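Local atomic coordinates of putative cytochrome P450 120 (Synechocystis sp., PDB entry 2VE4), a protein that probably acts as a heme-dependent monooxygenase of the cytochrome P450 family, using molecular oxygen to oxidise an organic substrate. Residues E74-T79 against G321-I326; F52-I57 against G339-Y344. All coordinates share one frame; numbering follows the deposited sequence.

Contacts 1 and 2 lie in one mixed sheet, their centres about 9 Å apart, and meet where strands 321-325 and 341-344 run antiparallel as neighbours. Probable backbone hydrogen bonds join them: L325 O to G339 N (2.7 Å) and R323 O to V342 N (2.8 Å). E324 CB packs on L341 CD2 at 3.5 Å, and the E324 carboxylate forms a salt bridge with K54, tying contact 1 to the strand on the far side of 341-344. The heme is reached most clearly through R323 of contact 1, which binds a propionate; its side chain is about 10 Å from that of C391, the probable axial iron ligand.

Contact 1 (E74-T79 against G321-I326); sequences ETFQAT and GFRELI. With HEM (protoporphyrin IX containing Fe), chain C.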
loop_
_atom_site.group_PDB
_atom_site.type_symbol
_atom_site.label_atom_id
_atom_site.label_comp_id
_atom_site.label_asym_id
_atom_site.label_seq_id
_atom_site.Cartn_x
_atom_site.Cartn_y
_atom_site.Cartn_z
ATOM N N GLU A 74 23.874 3.945 -2.180
ATOM C CA GLU A 74 25.068 3.075 -2.215
ATOM C C GLU A 74 24.991 1.872 -1.264
ATOM O O GLU A 74 25.713 0.896 -1.452
ATOM C CB GLU A 74 26.341 3.884 -1.921
ATOM C CG GLU A 74 26.260 5.367 -2.305
ATOM C CD GLU A 74 25.834 6.266 -1.128
ATOM O OE1 GLU A 74 25.005 7.190 -1.333
ATOM O OE2 GLU A 74 26.336 6.047 0.004
ATOM N N THR A 75 24.108 1.952 -0.262
ATOM C CA THR A 75 23.954 0.926 0.776
ATOM C C THR A 75 22.908 -0.156 0.434
ATOM O O THR A 75 23.263 -1.345 0.341
ATOM C CB THR A 75 23.595 1.559 2.167
ATOM O OG1 THR A 75 24.185 2.863 2.300
ATOM C CG2 THR A 75 24.044 0.662 3.319
ATOM N N PHE A 76 21.639 0.257 0.257
ATOM C CA PHE A 76 20.488 -0.672 0.062
ATOM C C PHE A 76 19.859 -0.685 -1.329
ATOM O O PHE A 76 19.689 0.351 -1.964
ATOM C CB PHE A 76 19.347 -0.372 1.042
ATOM C CG PHE A 76 19.784 -0.139 2.455
ATOM C CD1 PHE A 76 19.968 1.161 2.929
ATOM C CD2 PHE A 76 19.984 -1.212 3.321
ATOM C CE1 PHE A 76 20.375 1.389 4.236
ATOM C CE2 PHE A 76 20.379 -0.994 4.633
ATOM C CZ PHE A 76 20.571 0.314 5.093
ATOM N N GLN A 77 19.483 -1.879 -1.774
ATOM C CA GLN A 77 18.672 -2.053 -2.983
ATOM C C GLN A 77 17.456 -2.968 -2.702
ATOM O O GLN A 77 17.491 -3.798 -1.789
ATOM C CB GLN A 77 19.510 -2.582 -4.149
ATOM C CG GLN A 77 20.243 -3.876 -3.864
ATOM C CD GLN A 77 20.897 -4.486 -5.093
ATOM O OE1 GLN A 77 20.932 -5.712 -5.248
ATOM N NE2 GLN A 77 21.410 -3.637 -5.979
ATOM N N ALA A 78 16.379 -2.790 -3.473
ATOM C CA ALA A 78 15.150 -3.559 -3.270
ATOM C C ALA A 78 15.441 -5.033 -3.444
ATOM O O ALA A 78 16.453 -5.399 -4.039
ATOM C CB ALA A 78 14.043 -3.113 -4.218
ATOM N N THR A 79 14.566 -5.865 -2.892
ATOM C CA THR A 79 14.712 -7.305 -2.969
ATOM C C THR A 79 13.306 -7.927 -2.857
ATOM O O THR A 79 12.490 -7.496 -2.045
ATOM C CB THR A 79 15.754 -7.823 -1.913
ATOM O OG1 THR A 79 16.163 -9.173 -2.205
ATOM C CG2 THR A 79 15.231 -7.713 -0.494
ATOM N N GLY A 321 9.045 -4.175 5.130
ATOM C CA GLY A 321 9.762 -4.232 3.867
ATOM C C GLY A 321 11.136 -4.820 4.019
ATOM O O GLY A 321 11.577 -5.095 5.133
ATOM N N PHE A 322 11.793 -5.036 2.890
ATOM C CA PHE A 322 13.091 -5.672 2.838
ATOM C C PHE A 322 13.999 -4.879 1.934
ATOM O O PHE A 322 13.531 -4.184 1.018
ATOM C CB PHE A 322 12.982 -7.124 2.321
ATOM C CG PHE A 322 12.364 -8.073 3.310
ATOM C CD1 PHE A 322 10.980 -8.153 3.455
ATOM C CD2 PHE A 322 13.162 -8.884 4.105
ATOM C CE1 PHE A 322 10.405 -9.014 4.391
ATOM C CE2 PHE A 322 12.587 -9.760 5.030
ATOM C CZ PHE A 322 11.211 -9.824 5.174
ATOM N N ARG A 323 15.298 -4.983 2.207
ATOM C CA ARG A 323 16.338 -4.396 1.372
ATOM C C ARG A 323 17.496 -5.370 1.413
ATOM O O ARG A 323 17.559 -6.202 2.311
ATOM C CB ARG A 323 16.795 -3.034 1.914
ATOM C CG ARG A 323 15.734 -1.935 1.958
ATOM C CD ARG A 323 15.398 -1.381 0.567
ATOM N NE ARG A 323 14.492 -0.243 0.671
ATOM C CZ ARG A 323 13.164 -0.325 0.708
ATOM N NH1 ARG A 323 12.548 -1.503 0.652
ATOM N NH2 ARG A 323 12.440 0.779 0.809
ATOM N N GLU A 324 18.386 -5.279 0.426
ATOM C CA GLU A 324 19.631 -6.034 0.404
ATOM C C GLU A 324 20.826 -5.094 0.464
ATOM O O GLU A 324 20.913 -4.166 -0.339
ATOM C CB GLU A 324 19.743 -6.854 -0.872
ATOM C CG GLU A 324 21.015 -7.680 -0.905
ATOM C CD GLU A 324 21.213 -8.433 -2.186
ATOM O OE1 GLU A 324 20.664 -8.002 -3.229
ATOM O OE2 GLU A 324 21.939 -9.449 -2.149
ATOM N N LEU A 325 21.743 -5.353 1.398
ATOM C CA LEU A 325 23.025 -4.624 1.494
ATOM C C LEU A 325 23.934 -4.857 0.292
ATOM O O LEU A 325 24.313 -6.001 0.007
ATOM C CB LEU A 325 23.819 -5.045 2.736
ATOM C CG LEU A 325 23.443 -4.803 4.201
ATOM C CD1 LEU A 325 22.526 -3.615 4.398
ATOM C CD2 LEU A 325 22.881 -6.071 4.838
ATOM N N ILE A 326 24.282 -3.770 -0.395
ATOM C CA ILE A 326 25.312 -3.803 -1.440
ATOM C C ILE A 326 26.655 -3.237 -0.943
ATOM O O ILE A 326 27.640 -3.181 -1.689
ATOM C CB ILE A 326 24.880 -3.074 -2.755
ATOM C CG1 ILE A 326 23.981 -1.859 -2.460
ATOM C CG2 ILE A 326 24.242 -4.075 -3.730
ATOM C CD1 ILE A 326 23.696 -0.956 -3.668
HETATM C CHA HEM C . 5.559 1.414 -2.232
HETATM C CHB HEM C . 2.543 1.818 1.526
HETATM C CHC HEM C . -1.143 2.940 -1.464
HETATM C CHD HEM C . 2.020 2.983 -5.164
HETATM C C1A HEM C . 5.080 1.462 -0.942
HETATM C C2A HEM C . 5.838 1.278 0.280
HETATM C C3A HEM C . 5.000 1.405 1.321
HETATM C C4A HEM C . 3.684 1.647 0.793
HETATM C CMA HEM C . 5.347 1.288 2.819
HETATM C CAA HEM C . 7.352 1.031 0.382
HETATM C CBA HEM C . 7.722 -0.406 0.037
HETATM C CGA HEM C . 9.039 -0.731 0.695
HETATM O O1A HEM C . 9.316 -0.192 1.777
HETATM O O2A HEM C . 9.843 -1.523 0.165
HETATM C C1B HEM C . 1.306 2.195 1.019
HETATM C C2B HEM C . 0.170 2.558 1.840
HETATM C C3B HEM C . -0.853 2.851 1.046
HETATM C C4B HEM C . -0.406 2.700 -0.329
HETATM C CMB HEM C . 0.097 2.592 3.375
HETATM C CAB HEM C . -2.212 3.314 1.643
HETATM C CBB HEM C . -3.334 3.382 0.943
HETATM C C1C HEM C . -0.613 3.057 -2.727
HETATM C C2C HEM C . -1.323 3.392 -3.945
HETATM C C3C HEM C . -0.437 3.394 -4.960
HETATM C C4C HEM C . 0.860 3.074 -4.411
HETATM C CMC HEM C . -2.830 3.704 -4.020
HETATM C CAC HEM C . -0.642 3.686 -6.474
HETATM C CBC HEM C . -1.715 4.348 -6.920
HETATM C C1D HEM C . 3.250 2.502 -4.781
HETATM C C2D HEM C . 4.380 2.193 -5.659
HETATM C C3D HEM C . 5.475 1.695 -4.731
HETATM C C4D HEM C . 4.897 1.746 -3.397
HETATM C CMD HEM C . 4.538 2.312 -7.190
HETATM C CAD HEM C . 6.890 1.258 -5.200
HETATM C CBD HEM C . 7.766 2.509 -5.245
HETATM C CGD HEM C . 9.164 2.211 -5.733
HETATM O O1D HEM C . 9.867 3.189 -6.119
HETATM O O2D HEM C . 9.586 1.009 -5.751
HETATM N NA HEM C . 3.770 1.680 -0.590
HETATM N NB HEM C . 0.930 2.302 -0.318
HETATM N NC HEM C . 0.708 2.880 -3.049
HETATM N ND HEM C . 3.590 2.216 -3.479
HETATM FE FE HEM C . 2.261 2.422 -1.982
#
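T75 O receives the N-H of I326 at 2.7 Å, almost straight at 170°, and the CA of L325 adds a C-H...O contact to the same oxygen. Next along, Q77 and E324 form an antiparallel hydrogen-bonded pair, with Q77 N to E324 O at 3.1 Å and E324 N to Q77 O at 2.8 Å. Between these bonds F76 faces L325 in a non-hydrogen-bonded pair. The two side chains lie alongside each other, and the leucine methyl CD1 meets the ring obliquely at CE2 (3.4 Å), so two bulky apolar residues fill one side of the ribbon. On the other side Q77 CD lies against I326 CG2 (3.6 Å), the side chains crossing at about a right angle, while T79 CG2 rests on F322 CB. R323 uses its methylene CB against F76 CB (3.8 Å). A bend at chi2 (-74°) turns its chain toward the heme. There R323 NH1 donates to propionate O2A (2.7 Å) and, from above the carbonyl plane, to F322 O; NH2 adds a weak bond to O1A. A long, charged arginine suits this double task. Helix 62-68 packs on F76 through F67, edge-to-face, and L68; strand 76-77 is one of the sheet's two edge strands, and strand 341-344 flanks 321-325 on its other side.

Contact 2 (F52-I57 against G339-Y344); sequences FGKNVI and GWLVSY. With HEM (protoporphyrin IX containing Fe), chain C.
N55 and L341 begin a parallel ladder of backbone hydrogen bonds: L341 N donates to N55 O at 2.7 Å, I57 N to L341 O at 2.7 Å, and S343 N to I57 O at 2.8 Å. L341 thus uses both its N-H and its carbonyl across the pair. A water extends the link beyond the strand, accepting from N55 N (2.6 Å) and donating to G339 O (3.0 Å). The positive phi of G339 (63°) is easy for glycine, which has no side chain to strain.

The aromatic contact is a CH-pi interaction. N55 CB sits over the six-membered ring of W340, 3.5 Å from its centroid, with the amide plane steeply inclined to the indole. The amide OD1 is held by R50. CG of W340 stands beside its own backbone N (chi1 -77°), which lays the indole across both N55 and I57, whose CD1 meets W340 CE3 at 3.8 Å. Were W340 replaced by alanine, N55 CB and the I57 methyl would probably lose their aromatic cover, and a gap would open beside the strand.

Aliphatic packing lies on the opposite face, where the branched V56 touches L341 CB through CG2 (3.7 Å). K54 lays its CB against L341 CD1, while its NZ goes to a salt bridge with E324. A parallel pairing of an early strand with one from late in the chain is characteristic of the mixed beta1 sheet of the cytochrome P450 fold.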
loop_
_atom_site.group_PDB
_atom_site.type_symbol
_atom_site.label_atom_id
_atom_site.label_comp_id
_atom_site.label_asym_id
_atom_site.label_seq_id
_atom_site.Cartn_x
_atom_site.Cartn_y
_atom_site.Cartn_z
ATOM N N PHE A 52 15.323 -18.225 2.788
ATOM C CA PHE A 52 15.479 -18.622 1.378
ATOM C C PHE A 52 16.900 -18.393 0.862
ATOM O O PHE A 52 17.096 -17.757 -0.167
ATOM C CB PHE A 52 14.458 -17.896 0.460
ATOM C CG PHE A 52 13.020 -18.339 0.648
ATOM C CD1 PHE A 52 12.131 -17.566 1.406
ATOM C CD2 PHE A 52 12.549 -19.514 0.045
ATOM C CE1 PHE A 52 10.789 -17.966 1.578
ATOM C CE2 PHE A 52 11.217 -19.937 0.215
ATOM C CZ PHE A 52 10.334 -19.159 0.974
ATOM N N GLY A 53 17.882 -18.889 1.608
ATOM C CA GLY A 53 19.280 -18.868 1.167
ATOM C C GLY A 53 19.999 -17.546 1.324
ATOM O O GLY A 53 21.107 -17.380 0.822
ATOM N N LYS A 54 19.341 -16.607 2.001
ATOM C CA LYS A 54 19.907 -15.301 2.343
ATOM C C LYS A 54 19.860 -15.139 3.856
ATOM O O LYS A 54 18.866 -15.513 4.490
ATOM C CB LYS A 54 19.091 -14.170 1.703
ATOM C CG LYS A 54 19.210 -14.063 0.193
ATOM C CD LYS A 54 20.559 -13.472 -0.164
ATOM C CE LYS A 54 20.791 -13.376 -1.671
ATOM N NZ LYS A 54 21.993 -12.488 -1.894
ATOM N N ASN A 55 20.932 -14.589 4.427
ATOM C CA ASN A 55 20.890 -14.146 5.820
ATOM C C ASN A 55 20.237 -12.782 5.930
ATOM O O ASN A 55 20.410 -11.911 5.064
ATOM C CB ASN A 55 22.278 -14.108 6.434
ATOM C CG ASN A 55 23.028 -15.396 6.247
ATOM O OD1 ASN A 55 22.469 -16.471 6.412
ATOM N ND2 ASN A 55 24.298 -15.298 5.901
ATOM N N VAL A 56 19.495 -12.599 7.013
ATOM C CA VAL A 56 18.579 -11.475 7.141
ATOM C C VAL A 56 18.584 -10.885 8.560
ATOM O O VAL A 56 18.449 -11.616 9.539
ATOM C CB VAL A 56 17.105 -11.885 6.750
ATOM C CG1 VAL A 56 16.134 -10.723 6.982
ATOM C CG2 VAL A 56 17.023 -12.401 5.311
ATOM N N ILE A 57 18.714 -9.559 8.641
ATOM C CA ILE A 57 18.631 -8.823 9.893
ATOM C C ILE A 57 17.277 -8.122 10.001
ATOM O O ILE A 57 16.885 -7.363 9.113
ATOM C CB ILE A 57 19.802 -7.791 10.010
ATOM C CG1 ILE A 57 21.126 -8.526 10.250
ATOM C CG2 ILE A 57 19.546 -6.774 11.123
ATOM C CD1 ILE A 57 22.346 -7.795 9.695
ATOM N N GLY A 339 25.463 -8.226 1.080
ATOM C CA GLY A 339 24.672 -9.362 0.572
ATOM C C GLY A 339 23.831 -10.153 1.563
ATOM O O GLY A 339 23.302 -11.216 1.229
ATOM N N TRP A 340 23.739 -9.667 2.794
ATOM C CA TRP A 340 22.703 -10.113 3.711
ATOM C C TRP A 340 21.517 -9.220 3.400
ATOM O O TRP A 340 21.646 -8.309 2.581
ATOM C CB TRP A 340 23.113 -9.873 5.166
ATOM C CG TRP A 340 24.088 -10.834 5.749
ATOM C CD1 TRP A 340 25.192 -11.382 5.140
ATOM C CD2 TRP A 340 24.084 -11.323 7.090
ATOM N NE1 TRP A 340 25.846 -12.203 6.018
ATOM C CE2 TRP A 340 25.192 -12.187 7.222
ATOM C CE3 TRP A 340 23.241 -11.124 8.192
ATOM C CZ2 TRP A 340 25.492 -12.843 8.422
ATOM C CZ3 TRP A 340 23.519 -11.789 9.380
ATOM C CH2 TRP A 340 24.647 -12.634 9.488
ATOM N N LEU A 341 20.391 -9.442 4.078
ATOM C CA LEU A 341 19.180 -8.628 3.865
ATOM C C LEU A 341 18.738 -7.899 5.135
ATOM O O LEU A 341 18.986 -8.368 6.255
ATOM C CB LEU A 341 18.005 -9.493 3.325
ATOM C CG LEU A 341 18.150 -10.389 2.074
ATOM C CD1 LEU A 341 16.847 -11.083 1.738
ATOM C CD2 LEU A 341 18.616 -9.611 0.887
ATOM N N VAL A 342 18.058 -6.764 4.968
ATOM C CA VAL A 342 17.515 -6.039 6.109
ATOM C C VAL A 342 16.002 -5.880 5.982
ATOM O O VAL A 342 15.497 -5.472 4.944
ATOM C CB VAL A 342 18.219 -4.663 6.341
ATOM C CG1 VAL A 342 17.864 -4.105 7.698
ATOM C CG2 VAL A 342 19.718 -4.820 6.277
ATOM N N SER A 343 15.293 -6.233 7.049
ATOM C CA SER A 343 13.853 -6.121 7.109
ATOM C C SER A 343 13.437 -5.109 8.156
ATOM O O SER A 343 13.718 -5.291 9.351
ATOM C CB SER A 343 13.221 -7.461 7.472
ATOM O OG SER A 343 12.142 -7.249 8.374
ATOM N N TYR A 344 12.755 -4.057 7.708
ATOM C CA TYR A 344 12.193 -3.087 8.621
ATOM C C TYR A 344 10.705 -3.300 8.812
ATOM O O TYR A 344 10.030 -3.928 7.989
ATOM C CB TYR A 344 12.506 -1.661 8.196
ATOM C CG TYR A 344 11.700 -1.120 7.048
ATOM C CD1 TYR A 344 12.122 -1.301 5.724
ATOM C CD2 TYR A 344 10.545 -0.380 7.285
ATOM C CE1 TYR A 344 11.400 -0.785 4.671
ATOM C CE2 TYR A 344 9.811 0.139 6.248
ATOM C CZ TYR A 344 10.239 -0.066 4.941
ATOM O OH TYR A 344 9.497 0.462 3.925
HETATM C CHA HEM C . 5.559 1.414 -2.232
HETATM C CHB HEM C . 2.543 1.818 1.526
HETATM C CHC HEM C . -1.143 2.940 -1.464
HETATM C CHD HEM C . 2.020 2.983 -5.164
HETATM C C1A HEM C . 5.080 1.462 -0.942
HETATM C C2A HEM C . 5.838 1.278 0.280
HETATM C C3A HEM C . 5.000 1.405 1.321
HETATM C C4A HEM C . 3.684 1.647 0.793
HETATM C CMA HEM C . 5.347 1.288 2.819
HETATM C CAA HEM C . 7.352 1.031 0.382
HETATM C CBA HEM C . 7.722 -0.406 0.037
HETATM C CGA HEM C . 9.039 -0.731 0.695
HETATM O O1A HEM C . 9.316 -0.192 1.777
HETATM O O2A HEM C . 9.843 -1.523 0.165
HETATM C C1B HEM C . 1.306 2.195 1.019
HETATM C C2B HEM C . 0.170 2.558 1.840
HETATM C C3B HEM C . -0.853 2.851 1.046
HETATM C C4B HEM C . -0.406 2.700 -0.329
HETATM C CMB HEM C . 0.097 2.592 3.375
HETATM C CAB HEM C . -2.212 3.314 1.643
HETATM C CBB HEM C . -3.334 3.382 0.943
HETATM C C1C HEM C . -0.613 3.057 -2.727
HETATM C C2C HEM C . -1.323 3.392 -3.945
HETATM C C3C HEM C . -0.437 3.394 -4.960
HETATM C C4C HEM C . 0.860 3.074 -4.411
HETATM C CMC HEM C . -2.830 3.704 -4.020
HETATM C CAC HEM C . -0.642 3.686 -6.474
HETATM C CBC HEM C . -1.715 4.348 -6.920
HETATM C C1D HEM C . 3.250 2.502 -4.781
HETATM C C2D HEM C . 4.380 2.193 -5.659
HETATM C C3D HEM C . 5.475 1.695 -4.731
HETATM C C4D HEM C . 4.897 1.746 -3.397
HETATM C CMD HEM C . 4.538 2.312 -7.190
HETATM C CAD HEM C . 6.890 1.258 -5.200
HETATM C CBD HEM C . 7.766 2.509 -5.245
HETATM C CGD HEM C . 9.164 2.211 -5.733
HETATM O O1D HEM C . 9.867 3.189 -6.119
HETATM O O2D HEM C . 9.586 1.009 -5.751
HETATM N NA HEM C . 3.770 1.680 -0.590
HETATM N NB HEM C . 0.930 2.302 -0.318
HETATM N NC HEM C . 0.708 2.880 -3.049
HETATM N ND HEM C . 3.590 2.216 -3.479
HETATM FE FE HEM C . 2.261 2.422 -1.982
HETATM O O HOH W 1 22.619 -13.802 2.584
#